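Local structure of ATP-dependent 6-phosphofructokinase isozyme 2 (Escherichia coli, 3UMO) at residues S139-P142 against G143-L146; A270-E273 against E274-F278; E67-V70 against S71-D75; K189-S192 against A193-R197; A174-I178 against G179-L183. The protein catalyses the ATP-dependent phosphorylation of D-fructose 6-phosphate to fructose 1,6-bisphosphate, the first committing step of glycolysis, as a homodimer of the PfkB carbohydrate kinase family. All blocks are in the same frame, centred on the assembly; numbering follows the deposited sequence.

Contact 1 of 5, residues S139-P142 against G143-L146; sequences SLPP and GVKL
Leu-140 packs against Val-144 and Leu-146 as the chain doubles back, and this is the tight side of the contact. Its CD1 lies 3.9 Å from CG1 of Val-144. Its other methyl, CD2, meets CD2 of Leu-146 at 3.8 Å and also approaches the carbonyl O of Val-144. CG of Leu-140 stands anti to the backbone N (chi1 -172°), which sends both methyls toward Val-144 and Leu-146. The second branch of Val-144 is used as well: CG2 faces CG of the Pro-141 ring at 4.1 Å. The reversal itself is a type II beta turn from Pro-141 to Val-144, in the loop between strand 133-137 and helix 146-158. Pro-142 and Gly-143 hold its two central places. Gly-143 has a positive phi of 99°, where a CB would clash with the carbonyl O of Pro-142. With an alanine at Leu-140, Val-144 and Leu-146 would probably lose the methyls they share, and a gap would be likely to open beside Ala-171 of helix 169-175, which also touches Leu-140. The loose side is the tip, where Pro-142 and Gly-143 are exposed. No direct hydrogen bond joins the two segments. Instead one water sits within the turn, beside the leucine, and donates both to O of Pro-141 (2.8 Å) and to O of Val-144 (2.6 Å). Ser-139, assigned to the substrate site, precedes the turn.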
loop_
_atom_site.group_PDB
_atom_site.type_symbol
_atom_site.label_atom_id
_atom_site.label_comp_id
_atom_site.label_asym_id
_atom_site.label_seq_id
_atom_site.Cartn_x
_atom_site.Cartn_y
_atom_site.Cartn_z
ATOM N N SER A 139 21.359 -11.977 -13.157
ATOM C CA SER A 139 22.176 -11.658 -11.992
ATOM C C SER A 139 23.309 -12.660 -11.775
ATOM O O SER A 139 23.336 -13.735 -12.385
ATOM C CB SER A 139 21.300 -11.609 -10.737
ATOM O OG SER A 139 20.685 -12.866 -10.489
ATOM N N LEU A 140 24.239 -12.294 -10.897
ATOM C CA LEU A 140 25.342 -13.172 -10.511
ATOM C C LEU A 140 25.001 -13.858 -9.192
ATOM O O LEU A 140 24.759 -13.185 -8.186
ATOM C CB LEU A 140 26.639 -12.368 -10.352
ATOM C CG LEU A 140 27.894 -13.217 -10.136
ATOM C CD1 LEU A 140 28.279 -13.921 -11.429
ATOM C CD2 LEU A 140 29.058 -12.381 -9.607
ATOM N N PRO A 141 24.974 -15.200 -9.192
ATOM C CA PRO A 141 24.594 -15.957 -7.994
ATOM C C PRO A 141 25.717 -15.971 -6.972
ATOM O O PRO A 141 26.867 -15.698 -7.337
ATOM C CB PRO A 141 24.363 -17.369 -8.543
ATOM C CG PRO A 141 25.301 -17.461 -9.702
ATOM C CD PRO A 141 25.277 -16.090 -10.329
ATOM N N PRO A 142 25.393 -16.277 -5.704
ATOM C CA PRO A 142 26.427 -16.393 -4.671
ATOM C C PRO A 142 27.423 -17.485 -5.038
ATOM O O PRO A 142 27.040 -18.468 -5.679
ATOM C CB PRO A 142 25.639 -16.830 -3.429
ATOM C CG PRO A 142 24.232 -16.433 -3.690
ATOM C CD PRO A 142 24.041 -16.533 -5.174
ATOM N N GLY A 143 28.682 -17.312 -4.650
ATOM C CA GLY A 143 29.686 -18.339 -4.870
ATOM C C GLY A 143 30.572 -18.106 -6.079
ATOM O O GLY A 143 31.539 -18.840 -6.295
ATOM N N VAL A 144 30.250 -17.090 -6.873
ATOM C CA VAL A 144 31.023 -16.806 -8.078
ATOM C C VAL A 144 31.737 -15.461 -7.989
ATOM O O VAL A 144 31.098 -14.410 -7.978
ATOM C CB VAL A 144 30.132 -16.810 -9.333
ATOM C CG1 VAL A 144 30.987 -16.652 -10.588
ATOM C CG2 VAL A 144 29.316 -18.093 -9.406
ATOM N N LYS A 145 33.065 -15.496 -7.917
ATOM C CA LYS A 145 33.852 -14.269 -7.898
ATOM C C LYS A 145 33.734 -13.545 -9.233
ATOM O O LYS A 145 33.678 -14.179 -10.288
ATOM C CB LYS A 145 35.320 -14.576 -7.597
ATOM C CG LYS A 145 35.583 -14.975 -6.160
ATOM C CD LYS A 145 37.058 -15.283 -5.942
ATOM C CE LYS A 145 37.391 -15.286 -4.464
ATOM N NZ LYS A 145 36.369 -16.047 -3.697
ATOM N N LEU A 146 33.697 -12.216 -9.182
ATOM C CA LEU A 146 33.555 -11.404 -10.386
ATOM C C LEU A 146 34.629 -11.735 -11.417
ATOM O O LEU A 146 34.361 -11.742 -12.619
ATOM C CB LEU A 146 33.603 -9.917 -10.037
ATOM C CG LEU A 146 32.476 -9.370 -9.158
ATOM C CD1 LEU A 146 32.863 -8.006 -8.609
ATOM C CD2 LEU A 146 31.174 -9.283 -9.939
HETATM O O HOH W 1 28.969 -14.005 -6.519
#

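Contact 2 of 5, residues A270-E273 against E274-F278; sequences ASLE and EMVRF
The carbonyl O of Leu-272 takes the backbone N-H of Val-276 at 2.9 Å, and O of Glu-273 takes that of Arg-277 at the same length. Just before them in the chain, OG of Ser-271 accepts from N of Glu-274 at 3.0 Å, with an N-H...O angle of 162°. The serine OG sits between its own backbone N and carbonyl carbon (chi1 70°), and from there it reaches the amide. This is an N-cap: Ser-271 stands right before helix 272-286 and satisfies an amide of its first turn. Further along, Glu-273 and Arg-277 lie side by side and point the same way. OE2 of Glu-273 and NH2 of Arg-277 form a salt bridge of 3.0 Å, with the carboxylate and guanidinium planes turned 50° apart. With a leucine in place of Arg-277, the Glu-273 carboxylate would probably lose its opposite charge within the helix and be freer to turn. The buried side is apolar. CD1 of Leu-272 touches CE of Met-275 at 3.5 Å. Leu-272 also touches Ile-239 of strand 238-241 and Asn-237. Glu-274 turns to another partner, a salt bridge from its OE2 to Lys-265 of helix 254-267.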
loop_
_atom_site.group_PDB
_atom_site.type_symbol
_atom_site.label_atom_id
_atom_site.label_comp_id
_atom_site.label_asym_id
_atom_site.label_seq_id
_atom_site.Cartn_x
_atom_site.Cartn_y
_atom_site.Cartn_z
ATOM N N ALA A 270 22.273 -7.872 -39.113
ATOM C CA ALA A 270 21.459 -6.717 -39.475
ATOM C C ALA A 270 22.130 -5.393 -39.113
ATOM O O ALA A 270 23.100 -5.358 -38.350
ATOM C CB ALA A 270 20.081 -6.809 -38.828
ATOM N N SER A 271 21.604 -4.306 -39.672
ATOM C CA SER A 271 22.085 -2.962 -39.365
ATOM C C SER A 271 21.744 -2.611 -37.919
ATOM O O SER A 271 20.890 -3.256 -37.306
ATOM C CB SER A 271 21.437 -1.940 -40.300
ATOM O OG SER A 271 20.055 -1.792 -40.005
ATOM N N LEU A 272 22.414 -1.601 -37.372
ATOM C CA LEU A 272 22.114 -1.153 -36.012
ATOM C C LEU A 272 20.653 -0.722 -35.910
ATOM O O LEU A 272 19.965 -1.038 -34.935
ATOM C CB LEU A 272 23.035 0.003 -35.611
ATOM C CG LEU A 272 22.789 0.596 -34.221
ATOM C CD1 LEU A 272 23.259 -0.350 -33.133
ATOM C CD2 LEU A 272 23.465 1.949 -34.081
ATOM N N GLU A 273 20.181 -0.012 -36.932
ATOM C CA GLU A 273 18.800 0.458 -36.969
ATOM C C GLU A 273 17.796 -0.689 -36.927
ATOM O O GLU A 273 16.850 -0.672 -36.137
ATOM C CB GLU A 273 18.559 1.320 -38.208
ATOM C CG GLU A 273 17.100 1.664 -38.423
ATOM C CD GLU A 273 16.917 2.944 -39.209
ATOM O OE1 GLU A 273 16.659 2.863 -40.429
ATOM O OE2 GLU A 273 17.031 4.030 -38.602
ATOM N N GLU A 274 18.017 -1.690 -37.771
ATOM C CA GLU A 274 17.114 -2.829 -37.852
ATOM C C GLU A 274 17.114 -3.584 -36.527
ATOM O O GLU A 274 16.067 -4.018 -36.040
ATOM C CB GLU A 274 17.540 -3.749 -38.999
ATOM C CG GLU A 274 16.557 -4.859 -39.307
ATOM C CD GLU A 274 16.736 -5.421 -40.706
ATOM O OE1 GLU A 274 17.163 -4.660 -41.604
ATOM O OE2 GLU A 274 16.449 -6.620 -40.907
ATOM N N MET A 275 18.302 -3.714 -35.940
ATOM C CA MET A 275 18.451 -4.383 -34.653
ATOM C C MET A 275 17.680 -3.671 -33.536
ATOM O O MET A 275 16.942 -4.309 -32.786
ATOM C CB MET A 275 19.933 -4.485 -34.287
ATOM C CG MET A 275 20.197 -5.282 -33.032
ATOM S SD MET A 275 21.924 -5.177 -32.550
ATOM C CE MET A 275 22.023 -3.470 -32.038
ATOM N N VAL A 276 17.854 -2.358 -33.418
ATOM C CA VAL A 276 17.194 -1.602 -32.350
ATOM C C VAL A 276 15.685 -1.537 -32.576
ATOM O O VAL A 276 14.896 -1.663 -31.632
ATOM C CB VAL A 276 17.800 -0.182 -32.181
ATOM C CG1 VAL A 276 17.023 0.628 -31.153
ATOM C CG2 VAL A 276 19.275 -0.277 -31.770
ATOM N N ARG A 277 15.280 -1.365 -33.830
ATOM C CA ARG A 277 13.859 -1.349 -34.147
ATOM C C ARG A 277 13.176 -2.651 -33.739
ATOM O O ARG A 277 12.117 -2.627 -33.128
ATOM C CB ARG A 277 13.626 -1.111 -35.635
ATOM C CG ARG A 277 13.849 0.307 -36.083
ATOM C CD ARG A 277 13.320 0.483 -37.508
ATOM N NE ARG A 277 13.812 1.688 -38.173
ATOM C CZ ARG A 277 13.499 2.931 -37.817
ATOM N NH1 ARG A 277 12.697 3.158 -36.784
ATOM N NH2 ARG A 277 13.998 3.955 -38.496
ATOM N N PHE A 278 13.783 -3.781 -34.090
ATOM C CA PHE A 278 13.205 -5.077 -33.769
ATOM C C PHE A 278 13.231 -5.288 -32.259
ATOM O O PHE A 278 12.296 -5.850 -31.685
ATOM C CB PHE A 278 13.967 -6.194 -34.483
ATOM C CG PHE A 278 13.220 -7.494 -34.549
ATOM C CD1 PHE A 278 11.958 -7.551 -35.116
ATOM C CD2 PHE A 278 13.789 -8.666 -34.069
ATOM C CE1 PHE A 278 11.263 -8.750 -35.188
ATOM C CE2 PHE A 278 13.093 -9.875 -34.137
ATOM C CZ PHE A 278 11.832 -9.913 -34.696
HETATM O O HOH W 2 20.490 -4.853 -41.988
#

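Contact 3 of 5, residues E67-V70 against S71-D75; sequences EHLV and SLLAD
Glu-67 meets the second segment through its backbone: its carbonyl O accepts from N of Ser-71 at 2.9 Å. His-68 adds a side-chain contact to the same kind of bond, which here runs from N of Leu-72 to O of His-68 (2.9 Å). The imidazole is met over one face by CG of Leu-72, 4.1 Å above the ring plane and offset toward the rim. CD1 of that leucine comes within 4.0 Å of CD2 of the ring. Leu-72 CG stands anti to its carbonyl carbon (chi1 -74°), leaning back toward His-68. Phe-35 of strand 34-38 also meets the ring, with the planes at about 90°. Leu-69 lies on the buried side. Its O takes a longer bond from N of Leu-73 (3.2 Å), and the CD1 methyls of the two leucines are 4.4 Å apart. Pro-37, Ile-42 and Phe-59 touch both of these leucines. Val-70 ends the segment, accepting from N of Ala-74 at 3.0 Å, while its side chain rests on Phe-59. The bonds and the one-turn spacing of side chains are those of an alpha helix with one face buried. This is helix 63-75, the crossover of the beta-alpha-beta unit between parallel strands 55-61 and 80-84.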
loop_
_atom_site.group_PDB
_atom_site.type_symbol
_atom_site.label_atom_id
_atom_site.label_comp_id
_atom_site.label_asym_id
_atom_site.label_seq_id
_atom_site.Cartn_x
_atom_site.Cartn_y
_atom_site.Cartn_z
ATOM N N GLU A 67 14.621 -29.820 -11.692
ATOM C CA GLU A 67 14.045 -30.803 -12.606
ATOM C C GLU A 67 12.796 -30.235 -13.271
ATOM O O GLU A 67 12.568 -30.433 -14.467
ATOM C CB GLU A 67 13.684 -32.102 -11.874
ATOM C CG GLU A 67 14.864 -32.944 -11.427
ATOM C CD GLU A 67 14.424 -34.247 -10.778
ATOM O OE1 GLU A 67 14.842 -34.511 -9.631
ATOM O OE2 GLU A 67 13.659 -35.003 -11.415
ATOM N N HIS A 68 11.987 -29.529 -12.488
ATOM C CA HIS A 68 10.746 -28.975 -13.004
ATOM C C HIS A 68 11.034 -27.849 -13.983
ATOM O O HIS A 68 10.358 -27.715 -15.002
ATOM C CB HIS A 68 9.843 -28.483 -11.870
ATOM C CG HIS A 68 8.415 -28.308 -12.280
ATOM N ND1 HIS A 68 7.696 -29.304 -12.901
ATOM C CD2 HIS A 68 7.577 -27.248 -12.174
ATOM C CE1 HIS A 68 6.473 -28.872 -13.153
ATOM N NE2 HIS A 68 6.375 -27.627 -12.722
ATOM N N LEU A 69 12.038 -27.036 -13.663
ATOM C CA LEU A 69 12.490 -25.978 -14.563
ATOM C C LEU A 69 12.871 -26.554 -15.929
ATOM O O LEU A 69 12.453 -26.044 -16.977
ATOM C CB LEU A 69 13.685 -25.235 -13.949
ATOM C CG LEU A 69 14.387 -24.193 -14.828
ATOM C CD1 LEU A 69 13.416 -23.095 -15.218
ATOM C CD2 LEU A 69 15.594 -23.597 -14.110
ATOM N N VAL A 70 13.659 -27.626 -15.908
ATOM C CA VAL A 70 14.087 -28.299 -17.129
ATOM C C VAL A 70 12.889 -28.853 -17.896
ATOM O O VAL A 70 12.820 -28.754 -19.126
ATOM C CB VAL A 70 15.082 -29.430 -16.808
ATOM C CG1 VAL A 70 15.368 -30.277 -18.044
ATOM C CG2 VAL A 70 16.377 -28.837 -16.256
ATOM N N SER A 71 11.942 -29.420 -17.160
ATOM C CA SER A 71 10.747 -30.004 -17.766
ATOM C C SER A 71 9.855 -28.952 -18.423
ATOM O O SER A 71 9.258 -29.201 -19.475
ATOM C CB SER A 71 9.953 -30.790 -16.722
ATOM O OG SER A 71 8.689 -31.181 -17.233
ATOM N N LEU A 72 9.752 -27.785 -17.793
ATOM C CA LEU A 72 8.945 -26.701 -18.336
ATOM C C LEU A 72 9.516 -26.221 -19.658
ATOM O O LEU A 72 8.772 -25.932 -20.593
ATOM C CB LEU A 72 8.859 -25.537 -17.348
ATOM C CG LEU A 72 7.957 -25.766 -16.135
ATOM C CD1 LEU A 72 8.053 -24.597 -15.171
ATOM C CD2 LEU A 72 6.511 -25.990 -16.573
ATOM N N LEU A 73 10.843 -26.138 -19.734
ATOM C CA LEU A 73 11.502 -25.681 -20.955
ATOM C C LEU A 73 11.360 -26.710 -22.070
ATOM O O LEU A 73 11.228 -26.350 -23.243
ATOM C CB LEU A 73 12.973 -25.343 -20.690
ATOM C CG LEU A 73 13.139 -24.083 -19.837
ATOM C CD1 LEU A 73 14.581 -23.916 -19.363
ATOM C CD2 LEU A 73 12.684 -22.859 -20.618
ATOM N N ALA A 74 11.384 -27.988 -21.700
ATOM C CA ALA A 74 11.195 -29.066 -22.663
ATOM C C ALA A 74 9.803 -28.959 -23.276
ATOM O O ALA A 74 9.635 -29.124 -24.484
ATOM C CB ALA A 74 11.376 -30.419 -21.994
ATOM N N ASP A 75 8.812 -28.682 -22.431
ATOM C CA ASP A 75 7.432 -28.530 -22.881
ATOM C C ASP A 75 7.268 -27.310 -23.788
ATOM O O ASP A 75 6.360 -27.260 -24.619
ATOM C CB ASP A 75 6.484 -28.434 -21.679
ATOM C CG ASP A 75 6.381 -29.743 -20.907
ATOM O OD1 ASP A 75 6.814 -30.790 -21.438
ATOM O OD2 ASP A 75 5.857 -29.725 -19.771
#

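Contact 4 of 5, residues K189-S192 against A193-R197; sequences KELS and ALVNR. With ATP (adenosine-5'-triphosphate), chain I.
Ser-192 and Arg-197 meet where the helix ends. OG of Ser-192 stands anti to its backbone N (chi1 175°), and from there it donates to the carbonyl O of Arg-197 at 2.7 Å. It comes from above the carbonyl plane, 44° out of it. The backbone O of the same serine accepts from N of Arg-197 at 3.2 Å, in the plane of the Ser-192 carbonyl, so Ser-192 grips both polar backbone atoms of Arg-197. The second bond belongs to a Schellman motif. Asn-196 is its C-prime residue, with positive phi (56°), and N of Asn-196 bonds weakly to O of Ala-193. CG2 of Val-195 covers one face of the Arg-197 guanidinium, 4.1 Å from its plane and over its centre. The arginine's NH2 forms a salt bridge with Glu-211. On the inner side, CD1 of Leu-191 faces CG1 of Val-195 at 4.3 Å. At the other end of the contact the polar groups turn to the nucleotide site. The extended chain of Lys-189 carries NZ to O2A of ATP in a weak hydrogen bond of 3.2 Å. Lys-189 belongs to the allosteric ATP site, and Glu-190 probably to the catalytic magnesium site. Helix 188-195 packs on two others: Leu-191 and Leu-194 on helix 204-214, and Leu-194 also on Leu-172 and Ser-173 of helix 169-175.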
loop_
_atom_site.group_PDB
_atom_site.type_symbol
_atom_site.label_atom_id
_atom_site.label_comp_id
_atom_site.label_asym_id
_atom_site.label_seq_id
_atom_site.Cartn_x
_atom_site.Cartn_y
_atom_site.Cartn_z
ATOM N N LYS A 189 19.236 2.851 -15.371
ATOM C CA LYS A 189 19.842 2.692 -14.057
ATOM C C LYS A 189 21.143 1.902 -14.163
ATOM O O LYS A 189 22.141 2.250 -13.533
ATOM C CB LYS A 189 18.872 2.014 -13.086
ATOM C CG LYS A 189 17.832 2.962 -12.512
ATOM C CD LYS A 189 17.104 2.352 -11.325
ATOM C CE LYS A 189 15.910 3.207 -10.930
ATOM N NZ LYS A 189 15.184 2.643 -9.760
ATOM N N GLU A 190 21.123 0.850 -14.970
ATOM C CA GLU A 190 22.310 0.024 -15.186
ATOM C C GLU A 190 23.440 0.802 -15.875
ATOM O O GLU A 190 24.614 0.602 -15.553
ATOM C CB GLU A 190 21.938 -1.255 -15.954
ATOM C CG GLU A 190 21.128 -2.256 -15.105
ATOM C CD GLU A 190 20.228 -3.167 -15.928
ATOM O OE1 GLU A 190 20.255 -3.079 -17.175
ATOM O OE2 GLU A 190 19.482 -3.974 -15.321
ATOM N N LEU A 191 23.093 1.689 -16.810
ATOM C CA LEU A 191 24.103 2.524 -17.468
ATOM C C LEU A 191 24.731 3.491 -16.468
ATOM O O LEU A 191 25.957 3.658 -16.421
ATOM C CB LEU A 191 23.496 3.307 -18.637
ATOM C CG LEU A 191 24.450 4.274 -19.350
ATOM C CD1 LEU A 191 25.612 3.535 -20.028
ATOM C CD2 LEU A 191 23.685 5.128 -20.348
ATOM N N SER A 192 23.886 4.121 -15.657
ATOM C CA SER A 192 24.365 5.048 -14.636
ATOM C C SER A 192 25.348 4.372 -13.687
ATOM O O SER A 192 26.388 4.942 -13.350
ATOM C CB SER A 192 23.195 5.624 -13.841
ATOM O OG SER A 192 23.672 6.436 -12.783
ATOM N N ALA A 193 25.031 3.154 -13.259
ATOM C CA ALA A 193 25.908 2.453 -12.319
ATOM C C ALA A 193 27.215 2.057 -12.994
ATOM O O ALA A 193 28.289 2.120 -12.386
ATOM C CB ALA A 193 25.214 1.234 -11.741
ATOM N N LEU A 194 27.112 1.661 -14.257
ATOM C CA LEU A 194 28.268 1.254 -15.045
ATOM C C LEU A 194 29.297 2.374 -15.222
ATOM O O LEU A 194 30.488 2.168 -14.969
ATOM C CB LEU A 194 27.816 0.724 -16.405
ATOM C CG LEU A 194 28.931 0.281 -17.349
ATOM C CD1 LEU A 194 29.813 -0.770 -16.685
ATOM C CD2 LEU A 194 28.334 -0.259 -18.632
ATOM N N VAL A 195 28.850 3.552 -15.652
ATOM C CA VAL A 195 29.773 4.689 -15.810
ATOM C C VAL A 195 30.016 5.443 -14.504
ATOM O O VAL A 195 30.815 6.384 -14.455
ATOM C CB VAL A 195 29.302 5.694 -16.886
ATOM C CG1 VAL A 195 29.257 5.033 -18.255
ATOM C CG2 VAL A 195 27.948 6.284 -16.512
ATOM N N ASN A 196 29.323 5.020 -13.451
ATOM C CA ASN A 196 29.454 5.608 -12.119
ATOM C C ASN A 196 29.200 7.116 -12.044
ATOM O O ASN A 196 29.996 7.867 -11.468
ATOM C CB ASN A 196 30.812 5.263 -11.490
ATOM C CG ASN A 196 30.834 5.502 -9.992
ATOM O OD1 ASN A 196 29.787 5.558 -9.346
ATOM N ND2 ASN A 196 32.029 5.656 -9.433
ATOM N N ARG A 197 28.088 7.556 -12.625
ATOM C CA ARG A 197 27.642 8.933 -12.442
ATOM C C ARG A 197 26.143 9.061 -12.673
ATOM O O ARG A 197 25.539 8.258 -13.398
ATOM C CB ARG A 197 28.430 9.912 -13.331
ATOM C CG ARG A 197 28.314 9.662 -14.826
ATOM C CD ARG A 197 29.007 10.756 -15.631
ATOM N NE ARG A 197 28.950 10.496 -17.067
ATOM C CZ ARG A 197 29.850 9.776 -17.729
ATOM N NH1 ARG A 197 30.881 9.249 -17.082
ATOM N NH2 ARG A 197 29.726 9.589 -19.037
HETATM P PG ATP I . 15.471 -3.074 -13.202
HETATM O O1G ATP I . 15.219 -3.149 -14.672
HETATM O O2G ATP I . 16.183 -4.369 -12.804
HETATM O O3G ATP I . 16.330 -1.881 -12.863
HETATM P PB ATP I . 12.721 -2.568 -12.739
HETATM O O1B ATP I . 11.801 -3.007 -11.519
HETATM O O2B ATP I . 12.141 -3.111 -14.053
HETATM O O3B ATP I . 14.163 -3.144 -12.389
HETATM P PA ATP I . 12.583 -0.020 -11.663
HETATM O O1A ATP I . 13.052 -0.624 -10.354
HETATM O O2A ATP I . 13.315 1.301 -11.946
HETATM O O3A ATP I . 12.819 -1.004 -12.804
HETATM O "O5'" ATP I . 11.006 0.280 -11.529
HETATM C "C5'" ATP I . 10.112 -0.092 -12.510
HETATM C "C4'" ATP I . 8.715 0.161 -12.197
HETATM O "O4'" ATP I . 8.534 -0.101 -10.789
HETATM C "C3'" ATP I . 8.419 1.588 -12.360
HETATM O "O3'" ATP I . 7.911 1.836 -13.612
HETATM C "C2'" ATP I . 7.431 1.875 -11.318
HETATM O "O2'" ATP I . 6.190 1.581 -11.805
HETATM C "C1'" ATP I . 7.770 0.936 -10.225
HETATM N N9 ATP I . 8.516 1.576 -9.146
HETATM C C8 ATP I . 9.857 1.632 -9.053
HETATM N N7 ATP I . 10.172 2.298 -7.917
HETATM C C5 ATP I . 9.034 2.659 -7.291
HETATM C C6 ATP I . 8.753 3.347 -6.103
HETATM N N6 ATP I . 9.863 3.863 -5.229
HETATM N N1 ATP I . 7.466 3.543 -5.758
HETATM C C2 ATP I . 6.463 3.087 -6.533
HETATM N N3 ATP I . 6.704 2.423 -7.670
HETATM C C4 ATP I . 7.964 2.198 -8.075
#

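Contact 5 of 5, residues A174-I178 against G179-L183; sequences AALAI and GNIEL
This is a local turn contact in the connection from the end of helix 169-175 to strand 183-184, where Ile-181 folds back against the residues that leave the helix. CG1 of Ile-181 meets CD2 of Leu-176 at 4.0 Å, and the two side chains cross at about a right angle. The end of the isoleucine reaches further back: its CD1 lies 3.4 Å from the carbonyl O of Ala-175. CG1 stands anti to the carbonyl carbon of Ile-181 (chi1 -58°), which leads the longer branch back toward the helix end. The carbonyl of Ala-175 is buried here and has no polar partner in the model, so a methyl covers it instead. Gly-179 and Asn-180, both with positive phi (85° and 63°), make the bend. A CB on Gly-179 would run into the carbonyl O of Ile-178. A water donates to O of Ile-178 (3.2 Å) and accepts from ND2 of Asn-180 (2.6 Å), joining the two sides across the glycine. The carbonyl of Gly-179 accepts from NE2 of Gln-157. Around the turn, helix 146-158 supports Ala-175 and Ile-178 through Ile-153. Ala-175 and Ile-181 both rest on Val-165 of strand 162-166. The backbone of Leu-183 then bonds to that of Val-165, where strand 183-184 lines up beside strand 162-166 in the parallel sheet.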
loop_
_atom_site.group_PDB
_atom_site.type_symbol
_atom_site.label_atom_id
_atom_site.label_comp_id
_atom_site.label_asym_id
_atom_site.label_seq_id
_atom_site.Cartn_x
_atom_site.Cartn_y
_atom_site.Cartn_z
ATOM N N ALA A 174 32.200 -6.170 -14.609
ATOM C CA ALA A 174 33.158 -7.267 -14.721
ATOM C C ALA A 174 33.055 -7.928 -16.089
ATOM O O ALA A 174 34.048 -8.386 -16.648
ATOM C CB ALA A 174 32.928 -8.290 -13.619
ATOM N N ALA A 175 31.839 -7.968 -16.622
ATOM C CA ALA A 175 31.587 -8.599 -17.911
ATOM C C ALA A 175 32.162 -7.761 -19.046
ATOM O O ALA A 175 32.470 -8.279 -20.117
ATOM C CB ALA A 175 30.089 -8.816 -18.109
ATOM N N LEU A 176 32.296 -6.461 -18.802
ATOM C CA LEU A 176 32.794 -5.521 -19.803
ATOM C C LEU A 176 34.261 -5.171 -19.579
ATOM O O LEU A 176 34.827 -4.344 -20.298
ATOM C CB LEU A 176 31.966 -4.236 -19.776
ATOM C CG LEU A 176 30.673 -4.179 -20.586
ATOM C CD1 LEU A 176 29.646 -3.342 -19.855
ATOM C CD2 LEU A 176 30.942 -3.593 -21.966
ATOM N N ALA A 177 34.871 -5.787 -18.573
ATOM C CA ALA A 177 36.254 -5.476 -18.227
ATOM C C ALA A 177 37.221 -5.892 -19.336
ATOM O O ALA A 177 38.256 -5.254 -19.547
ATOM C CB ALA A 177 36.634 -6.130 -16.906
ATOM N N ILE A 178 36.869 -6.957 -20.048
ATOM C CA ILE A 178 37.737 -7.522 -21.075
ATOM C C ILE A 178 37.644 -6.745 -22.379
ATOM O O ILE A 178 38.608 -6.684 -23.139
ATOM C CB ILE A 178 37.377 -8.988 -21.386
ATOM C CG1 ILE A 178 36.818 -9.686 -20.148
ATOM C CG2 ILE A 178 38.584 -9.729 -21.947
ATOM C CD1 ILE A 178 35.306 -9.728 -20.081
ATOM N N GLY A 179 36.472 -6.174 -22.642
ATOM C CA GLY A 179 36.250 -5.412 -23.857
ATOM C C GLY A 179 35.865 -6.265 -25.050
ATOM O O GLY A 179 35.844 -7.499 -24.968
ATOM N N ASN A 180 35.562 -5.591 -26.158
ATOM C CA ASN A 180 35.174 -6.238 -27.410
ATOM C C ASN A 180 33.881 -7.037 -27.311
ATOM O O ASN A 180 33.659 -7.970 -28.083
ATOM C CB ASN A 180 36.310 -7.111 -27.956
ATOM C CG ASN A 180 37.549 -6.306 -28.287
ATOM O OD1 ASN A 180 37.465 -5.246 -28.909
ATOM N ND2 ASN A 180 38.709 -6.801 -27.864
ATOM N N ILE A 181 33.030 -6.663 -26.359
ATOM C CA ILE A 181 31.709 -7.263 -26.241
ATOM C C ILE A 181 30.903 -6.872 -27.476
ATOM O O ILE A 181 30.915 -5.712 -27.878
ATOM C CB ILE A 181 30.979 -6.750 -24.983
ATOM C CG1 ILE A 181 31.793 -7.043 -23.719
ATOM C CG2 ILE A 181 29.567 -7.325 -24.887
ATOM C CD1 ILE A 181 32.105 -8.507 -23.494
ATOM N N GLU A 182 30.203 -7.829 -28.080
ATOM C CA GLU A 182 29.444 -7.549 -29.299
ATOM C C GLU A 182 28.299 -6.569 -29.055
ATOM O O GLU A 182 28.046 -5.674 -29.864
ATOM C CB GLU A 182 28.891 -8.845 -29.898
ATOM C CG GLU A 182 29.953 -9.768 -30.475
ATOM C CD GLU A 182 30.419 -9.345 -31.857
ATOM O OE1 GLU A 182 31.616 -9.531 -32.163
ATOM O OE2 GLU A 182 29.583 -8.843 -32.639
ATOM N N LEU A 183 27.612 -6.748 -27.935
ATOM C CA LEU A 183 26.441 -5.947 -27.621
ATOM C C LEU A 183 26.174 -5.982 -26.132
ATOM O O LEU A 183 26.203 -7.045 -25.516
ATOM C CB LEU A 183 25.214 -6.497 -28.353
ATOM C CG LEU A 183 23.843 -5.923 -27.990
ATOM C CD1 LEU A 183 23.736 -4.469 -28.401
ATOM C CD2 LEU A 183 22.728 -6.751 -28.636
HETATM O O HOH W 3 38.929 -8.318 -25.818
#

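Contacts 2, 3 and 4 lie on helices, while contacts 1 and 5 are chain reversals. In each reversal a glycine with positive phi lies at the bend and a water links the two sides. Contact 1 lies at the surface. The other four are partly buried, each with an apolar side turned inward. Contact 2 is at a helix start, with a serine cap and a salt bridge, whereas contact 4 ends a helix at one side and meets bound ATP through Lys-189 at the other. Contact 3 pairs helix bonds with leucines on the buried face and a histidine ring packed against Leu-72. Contact 5 touches three others: Ala-174 meets Leu-146, Leu-176 meets Leu-194, and Leu-183 meets Met-275.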